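Long-range contacts in fructose-bisphosphate aldolase (Thermus caldophilus, PDB 2FJK), which is a class II aldolase built on a TIM-barrel fold and holds 1,3-dihydroxyacetonephosphate in its pocket: residues G20-N25 and I250-D255; T4-L9 and G166-A171; L170-G175 and A203-H208. All coordinates share one frame; numbering follows the deposited sequence.

Interaction 1 (G20-N25 and I250-D255). With 13P (1,3-dihydroxyacetonephosphate), chain E.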
# COMPACT_ATOMS: atom_id res chain seq x y z
N GLY A 20 -13.56 14.07 17.76
CA GLY A 20 -13.83 14.90 16.60
C GLY A 20 -13.74 14.19 15.26
O GLY A 20 -12.83 13.39 15.02
N ALA A 21 -14.70 14.46 14.38
CA ALA A 21 -14.71 13.91 13.04
C ALA A 21 -14.46 15.16 12.21
O ALA A 21 -15.14 16.17 12.41
CB ALA A 21 -16.07 13.29 12.70
N PHE A 22 -13.48 15.10 11.32
CA PHE A 22 -13.15 16.26 10.51
C PHE A 22 -13.14 15.94 9.03
O PHE A 22 -12.50 14.97 8.59
CB PHE A 22 -11.80 16.83 10.93
CG PHE A 22 -11.71 17.14 12.40
CD1 PHE A 22 -11.42 16.14 13.32
CD2 PHE A 22 -11.92 18.43 12.87
CE1 PHE A 22 -11.34 16.42 14.69
CE2 PHE A 22 -11.84 18.73 14.23
CZ PHE A 22 -11.55 17.71 15.14
N ASN A 23 -13.83 16.77 8.26
CA ASN A 23 -13.92 16.58 6.81
C ASN A 23 -12.63 16.97 6.13
O ASN A 23 -12.00 17.96 6.51
CB ASN A 23 -15.09 17.40 6.25
CG ASN A 23 -16.41 16.83 6.64
OD1 ASN A 23 -16.93 15.92 5.99
ND2 ASN A 23 -16.97 17.35 7.73
N THR A 24 -12.25 16.18 5.14
CA THR A 24 -11.02 16.42 4.38
C THR A 24 -11.34 16.28 2.91
O THR A 24 -12.20 15.49 2.54
CB THR A 24 -9.95 15.37 4.65
OG1 THR A 24 -9.87 15.09 6.05
CG2 THR A 24 -8.61 15.86 4.14
N ASN A 25 -10.61 17.01 2.09
CA ASN A 25 -10.79 16.95 0.65
C ASN A 25 -9.47 16.82 -0.11
O ASN A 25 -9.46 16.58 -1.31
CB ASN A 25 -11.60 18.17 0.19
CG ASN A 25 -13.09 17.98 0.42
OD1 ASN A 25 -13.78 17.37 -0.40
ND2 ASN A 25 -13.59 18.48 1.55
N ILE A 250 -18.44 14.24 17.09
CA ILE A 250 -18.81 15.57 16.64
C ILE A 250 -18.14 15.92 15.32
O ILE A 250 -16.91 15.90 15.19
CB ILE A 250 -18.44 16.61 17.70
CG1 ILE A 250 -18.91 16.14 19.07
CG2 ILE A 250 -19.08 17.94 17.37
CD1 ILE A 250 -18.46 17.01 20.20
N ASN A 251 -18.96 16.24 14.32
CA ASN A 251 -18.46 16.59 13.00
C ASN A 251 -18.19 18.08 12.84
O ASN A 251 -18.99 18.92 13.25
CB ASN A 251 -19.46 16.14 11.94
CG ASN A 251 -19.16 14.76 11.39
OD1 ASN A 251 -18.60 14.63 10.29
ND2 ASN A 251 -19.51 13.72 12.14
N THR A 252 -17.05 18.40 12.23
CA THR A 252 -16.64 19.79 11.98
C THR A 252 -16.13 19.91 10.55
O THR A 252 -15.21 19.20 10.15
CB THR A 252 -15.49 20.23 12.91
OG1 THR A 252 -15.87 20.01 14.26
CG2 THR A 252 -15.17 21.71 12.71
N ASP A 253 -16.72 20.83 9.78
CA ASP A 253 -16.34 21.01 8.39
C ASP A 253 -16.20 22.49 8.04
O ASP A 253 -15.12 22.94 7.66
CB ASP A 253 -17.39 20.33 7.49
CG ASP A 253 -17.05 20.41 6.02
OD1 ASP A 253 -15.96 20.88 5.67
OD2 ASP A 253 -17.90 19.99 5.21
N THR A 254 -17.30 23.24 8.16
CA THR A 254 -17.31 24.68 7.88
C THR A 254 -16.14 25.44 8.55
O THR A 254 -15.47 26.25 7.89
CB THR A 254 -18.63 25.33 8.36
OG1 THR A 254 -19.72 24.85 7.56
CG2 THR A 254 -18.56 26.84 8.25
N ASP A 255 -15.92 25.21 9.84
CA ASP A 255 -14.85 25.90 10.55
C ASP A 255 -13.50 25.76 9.84
O ASP A 255 -12.75 26.73 9.72
CB ASP A 255 -14.71 25.38 11.99
CG ASP A 255 -15.86 25.83 12.90
OD1 ASP A 255 -16.52 26.85 12.60
OD2 ASP A 255 -16.10 25.15 13.92
P 13P E . -20.63 21.92 9.46
O1P 13P E . -20.97 22.69 8.09
O2P 13P E . -21.46 22.65 10.59
O3P 13P E . -19.11 22.05 9.75
O1 13P E . -21.05 20.38 9.29
C1 13P E . -20.27 19.38 9.95
C2 13P E . -21.06 18.11 9.83
O2 13P E . -22.24 18.10 10.18
C3 13P E . -20.42 16.83 9.28
O3 13P E . -21.39 15.80 9.16
O HOH W 1 -13.06 20.83 5.70

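Interaction 2 (T4-L9 and G166-A171)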
# COMPACT_ATOMS: atom_id res chain seq x y z
N THR A 4 -12.27 1.13 13.50
CA THR A 4 -13.63 1.35 13.00
C THR A 4 -14.31 2.49 13.74
O THR A 4 -15.31 3.05 13.28
CB THR A 4 -14.51 0.08 13.14
OG1 THR A 4 -14.68 -0.25 14.52
CG2 THR A 4 -13.86 -1.08 12.41
N GLY A 5 -13.77 2.85 14.90
CA GLY A 5 -14.36 3.94 15.64
C GLY A 5 -15.35 3.56 16.72
O GLY A 5 -15.44 4.26 17.73
N LEU A 6 -16.09 2.47 16.52
CA LEU A 6 -17.06 2.04 17.52
C LEU A 6 -16.36 1.99 18.87
O LEU A 6 -16.89 2.48 19.87
CB LEU A 6 -17.63 0.66 17.16
CG LEU A 6 -18.55 -0.03 18.19
CD1 LEU A 6 -19.68 0.91 18.62
CD2 LEU A 6 -19.11 -1.31 17.58
N GLU A 7 -15.16 1.42 18.89
CA GLU A 7 -14.38 1.33 20.12
C GLU A 7 -13.95 2.73 20.54
O GLU A 7 -13.90 3.05 21.72
CB GLU A 7 -13.16 0.42 19.92
CG GLU A 7 -13.50 -1.01 19.51
CD GLU A 7 -14.40 -1.74 20.50
OE1 GLU A 7 -15.58 -1.37 20.62
OE2 GLU A 7 -13.92 -2.69 21.16
N ILE A 8 -13.62 3.56 19.55
CA ILE A 8 -13.23 4.94 19.82
C ILE A 8 -14.41 5.63 20.50
O ILE A 8 -14.28 6.20 21.58
CB ILE A 8 -12.96 5.73 18.53
CG1 ILE A 8 -11.82 5.11 17.74
CG2 ILE A 8 -12.64 7.18 18.87
CD1 ILE A 8 -11.42 5.94 16.53
N LEU A 9 -15.57 5.56 19.85
CA LEU A 9 -16.80 6.19 20.33
C LEU A 9 -17.38 5.58 21.61
O LEU A 9 -17.89 6.31 22.46
CB LEU A 9 -17.87 6.21 19.22
CG LEU A 9 -17.74 7.15 18.00
CD1 LEU A 9 -16.94 8.41 18.37
CD2 LEU A 9 -17.06 6.44 16.85
N GLY A 166 -29.03 -2.65 12.29
CA GLY A 166 -27.92 -3.06 13.15
C GLY A 166 -26.92 -1.93 13.33
O GLY A 166 -25.78 -2.17 13.71
N ALA A 167 -27.35 -0.70 13.07
CA ALA A 167 -26.46 0.45 13.18
C ALA A 167 -25.68 0.47 14.51
O ALA A 167 -26.16 -0.00 15.54
CB ALA A 167 -27.23 1.75 12.99
N ASP A 168 -24.49 1.05 14.45
CA ASP A 168 -23.60 1.14 15.60
C ASP A 168 -23.57 2.49 16.30
O ASP A 168 -23.24 2.55 17.49
CB ASP A 168 -22.17 0.79 15.16
CG ASP A 168 -22.09 -0.51 14.40
OD1 ASP A 168 -22.25 -1.57 15.04
OD2 ASP A 168 -21.88 -0.48 13.17
N TYR A 169 -23.90 3.57 15.60
CA TYR A 169 -23.81 4.90 16.23
C TYR A 169 -25.10 5.69 16.43
O TYR A 169 -25.60 5.78 17.54
CB TYR A 169 -22.80 5.76 15.45
CG TYR A 169 -21.51 5.03 15.14
CD1 TYR A 169 -20.89 4.24 16.10
CD2 TYR A 169 -20.93 5.11 13.87
CE1 TYR A 169 -19.74 3.54 15.82
CE2 TYR A 169 -19.75 4.40 13.57
CZ TYR A 169 -19.17 3.62 14.56
OH TYR A 169 -18.01 2.91 14.32
N LEU A 170 -25.60 6.28 15.35
CA LEU A 170 -26.82 7.10 15.36
C LEU A 170 -26.59 8.59 15.53
O LEU A 170 -26.25 9.07 16.60
CB LEU A 170 -27.82 6.64 16.44
CG LEU A 170 -29.03 7.59 16.55
CD1 LEU A 170 -29.80 7.57 15.24
CD2 LEU A 170 -29.95 7.18 17.70
N ALA A 171 -26.81 9.32 14.45
CA ALA A 171 -26.67 10.77 14.44
C ALA A 171 -28.05 11.32 14.82
O ALA A 171 -29.06 10.91 14.25
CB ALA A 171 -26.27 11.24 13.04

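Interaction 3 (L170-G175 and A203-H208). With 13P (1,3-dihydroxyacetonephosphate), chain E.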
# COMPACT_ATOMS: atom_id res chain seq x y z
N LEU A 170 -25.60 6.28 15.35
CA LEU A 170 -26.82 7.10 15.36
C LEU A 170 -26.59 8.59 15.53
O LEU A 170 -26.25 9.07 16.60
CB LEU A 170 -27.82 6.64 16.44
CG LEU A 170 -29.03 7.59 16.55
CD1 LEU A 170 -29.80 7.57 15.24
CD2 LEU A 170 -29.95 7.18 17.70
N ALA A 171 -26.81 9.32 14.45
CA ALA A 171 -26.67 10.77 14.44
C ALA A 171 -28.05 11.32 14.82
O ALA A 171 -29.06 10.91 14.25
CB ALA A 171 -26.27 11.24 13.04
N VAL A 172 -28.10 12.24 15.77
CA VAL A 172 -29.38 12.78 16.20
C VAL A 172 -29.64 14.22 15.78
O VAL A 172 -28.72 15.01 15.58
CB VAL A 172 -29.54 12.69 17.74
CG1 VAL A 172 -29.36 11.24 18.18
CG2 VAL A 172 -28.53 13.60 18.43
N ALA A 173 -30.92 14.55 15.64
CA ALA A 173 -31.36 15.89 15.25
C ALA A 173 -31.88 16.63 16.48
O ALA A 173 -32.98 16.35 16.96
CB ALA A 173 -32.46 15.80 14.19
N ILE A 174 -31.11 17.59 16.98
CA ILE A 174 -31.53 18.33 18.16
C ILE A 174 -31.35 19.83 18.07
O ILE A 174 -31.23 20.50 19.10
CB ILE A 174 -30.79 17.83 19.40
CG1 ILE A 174 -29.27 18.03 19.21
CG2 ILE A 174 -31.12 16.38 19.64
CD1 ILE A 174 -28.44 17.58 20.40
N GLY A 175 -31.31 20.35 16.85
CA GLY A 175 -31.16 21.78 16.68
C GLY A 175 -29.98 22.25 15.86
O GLY A 175 -29.87 23.45 15.62
N ALA A 203 -25.99 3.07 22.45
CA ALA A 203 -24.96 3.23 21.42
C ALA A 203 -24.43 4.65 21.40
O ALA A 203 -25.09 5.58 21.84
CB ALA A 203 -25.53 2.87 20.07
N PRO A 204 -23.20 4.85 20.90
CA PRO A 204 -22.68 6.22 20.86
C PRO A 204 -23.50 7.14 19.97
O PRO A 204 -23.98 6.74 18.91
CB PRO A 204 -21.24 6.03 20.38
CG PRO A 204 -21.22 4.69 19.73
CD PRO A 204 -22.15 3.87 20.56
N LEU A 205 -23.70 8.38 20.42
CA LEU A 205 -24.47 9.36 19.66
C LEU A 205 -23.58 10.26 18.83
O LEU A 205 -22.43 10.52 19.19
CB LEU A 205 -25.31 10.23 20.61
CG LEU A 205 -26.33 9.49 21.47
CD1 LEU A 205 -27.09 10.46 22.35
CD2 LEU A 205 -27.29 8.69 20.60
N VAL A 206 -24.13 10.76 17.73
CA VAL A 206 -23.38 11.61 16.81
C VAL A 206 -24.04 12.96 16.52
O VAL A 206 -25.24 13.04 16.27
CB VAL A 206 -23.18 10.89 15.47
CG1 VAL A 206 -22.19 11.66 14.60
CG2 VAL A 206 -22.72 9.47 15.73
N LEU A 207 -23.22 14.01 16.54
CA LEU A 207 -23.71 15.36 16.31
C LEU A 207 -23.08 16.01 15.07
O LEU A 207 -21.90 16.32 15.07
CB LEU A 207 -23.41 16.22 17.53
CG LEU A 207 -24.03 17.62 17.59
CD1 LEU A 207 -25.55 17.50 17.59
CD2 LEU A 207 -23.54 18.35 18.83
N HIS A 208 -23.88 16.20 14.03
CA HIS A 208 -23.40 16.84 12.81
C HIS A 208 -23.72 18.32 12.82
O HIS A 208 -24.37 18.81 13.74
CB HIS A 208 -24.00 16.19 11.56
CG HIS A 208 -23.46 14.82 11.28
ND1 HIS A 208 -23.98 13.69 11.85
CD2 HIS A 208 -22.42 14.42 10.51
CE1 HIS A 208 -23.29 12.64 11.45
NE2 HIS A 208 -22.33 13.06 10.63
P 13P E . -20.63 21.92 9.46
O1P 13P E . -20.97 22.69 8.09
O2P 13P E . -21.46 22.65 10.59
O3P 13P E . -19.11 22.05 9.75
O1 13P E . -21.05 20.38 9.29
C1 13P E . -20.27 19.38 9.95
C2 13P E . -21.06 18.11 9.83
O2 13P E . -22.24 18.10 10.18
C3 13P E . -20.42 16.83 9.28
O3 13P E . -21.39 15.80 9.16
O HOH W 2 -26.29 14.86 14.20

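Interaction 1 (G20-N25 and I250-D255)
I250 opens the contact with its carbonyl: I250 O accepts A21 N at 2.8 Å in a nearly straight bond, with the donor tilted 33° from the carbonyl plane. The two strands run parallel, as neighbouring strands of a TIM barrel do, their short axes 26° apart. N251 comes next, its side chain on the same face of the sheet as A21. Its amide ND2 rests 3.5 Å from A21 CB, while its CB, CG and OD1 lie against C3 of the bound 1,3-dihydroxyacetonephosphate. T252 continues the ladder, N to A21 O at 2.9 Å, so A21 is gripped through both its N and its O. On the F22 face T252 and F22 lie side by side and point the same way, CB meeting ring atom CD2 at 4.0 Å; the threonine hydroxyl is bonded to R295. From N23 N, T252 O receives a weak bond, 3.4 Å long, where the strands begin to part. D253 then turns the chain. With CG anti to the backbone N (chi1 -177°), its side chain crosses that of N23 at about a right angle, ND2 of N23 lying 3.0 Å from D253 CB, and a water links N23 O to D253 OD1. The other carboxylate oxygen, OD2, forms a salt bridge with R257. D253 N and T254 N converge on phosphate oxygen O3P, each 2.7 Å from it, at the start of helix 254-270, where the helix dipole would probably favour the anion; T254 OG1 adds a bond to O1P. Strand 19-23 has strand 44-47 as its other neighbour, F22 packs on I33 of helix 27-38 and V292 of helix 277-299, and I250 and T252 reach F299 of that last helix.

Interaction 2 (T4-L9 and G166-A171)
Y169 reaches from the loop before strand 171-172 to the start of helix 6-14, at the end of the TIM barrel where strand 171-172 begins, and pushes its phenol into the turn where that helix starts. Its OH lies 2.9 Å from T4 O and is also hydrogen-bonded to T128 OG1. L6 N comes within 3.0 Å of Y169 OH, but its N-H does not aim at the oxygen. Between T4 and L6, G5 is the N-cap residue of the helix, and its carbonyl carbon C lies 3.6 Å from Y169 OH. L6 flanks the ring: its CA sits near the ring plane, at the edge, 3.5 Å from CE1, and its CB is 3.8 Å from that carbon. A chi1 of 173°, which sets CG opposite the backbone N, brings CD1 of the leucine to Y169 CE1 and sends CD2 to the carboxylate of D168, whose side chain L6 crosses at about a right angle. Aliphatic carbons cover both ring faces: D168 CB lies over one, 3.7 Å above the plane, and L9 CD2 over the opposite one, each offset toward the rim.

Farther out, P204 packs against both L9 and Y169, the Y169 side chain touches E130, and T4 O has a further partner in S98 OG. Strand 128-133 and helix 108-124 together hold the aspartate in place: D168 OD2 accepts bonds from V129 N of the strand and from H123 NE2 of the helix.

Interaction 3 (L170-G175 and A203-H208)
A171 and V206 form a single beta bridge between neighbouring strands of the TIM barrel, 171-172 and 205-207, with CA atoms 4.1 Å apart. Two backbone hydrogen bonds hold it: V206 N to L170 O at 2.9 Å, and V172 N to V206 O at 3.0 Å. Beyond them the segments diverge, and a water bridges them, donating to V172 O and V206 O and accepting from H208 N.

On the side of helix 191-200, where L205 packs on L194, its CD2 meets both L170 CD2 and V172 CG1. Farther on, I174 crosses L207 at about a right angle, CD1 to CD1 at 4.0 Å; I174 CG1 stands between backbone N and carbonyl carbon (chi1 60°), which swings the side chain over to L207. On the other side A171 CB meets V206 CB at 3.9 Å.

The imidazole of H208 joins the contact to the ligand pocket. NE2 makes a weak bond to D80, and the ring turns its edge to 1,3-dihydroxyacetonephosphate, whose O3 is modelled implausibly near CD2. At another part of that edge A171 CB lies near the ring plane, 3.6 Å from H208 ND1.

From the N terminus, helix 6-14 is followed directly by strand 19-23, so interactions 2 and 1 open one after the other. Interaction 2 closes first, when the loop before strand 171-172 returns to the helix start. Interaction 3 begins on that same stretch, sharing L170 and A171, and closes at 203-208 after helix 191-200. Interaction 1 closes last at 250-255: interaction 3 is nested inside its loop, while interaction 2 crosses it. Interactions 2 and 3 also touch where D168 O meets A203 CB, and strand 205-207 neighbours 247-252, where N251 N probably bonds L207 O. Interactions 1 and 3 both touch 1,3-dihydroxyacetonephosphate, whereas the Y169 side chain of interaction 2 stays about 12 Å from it.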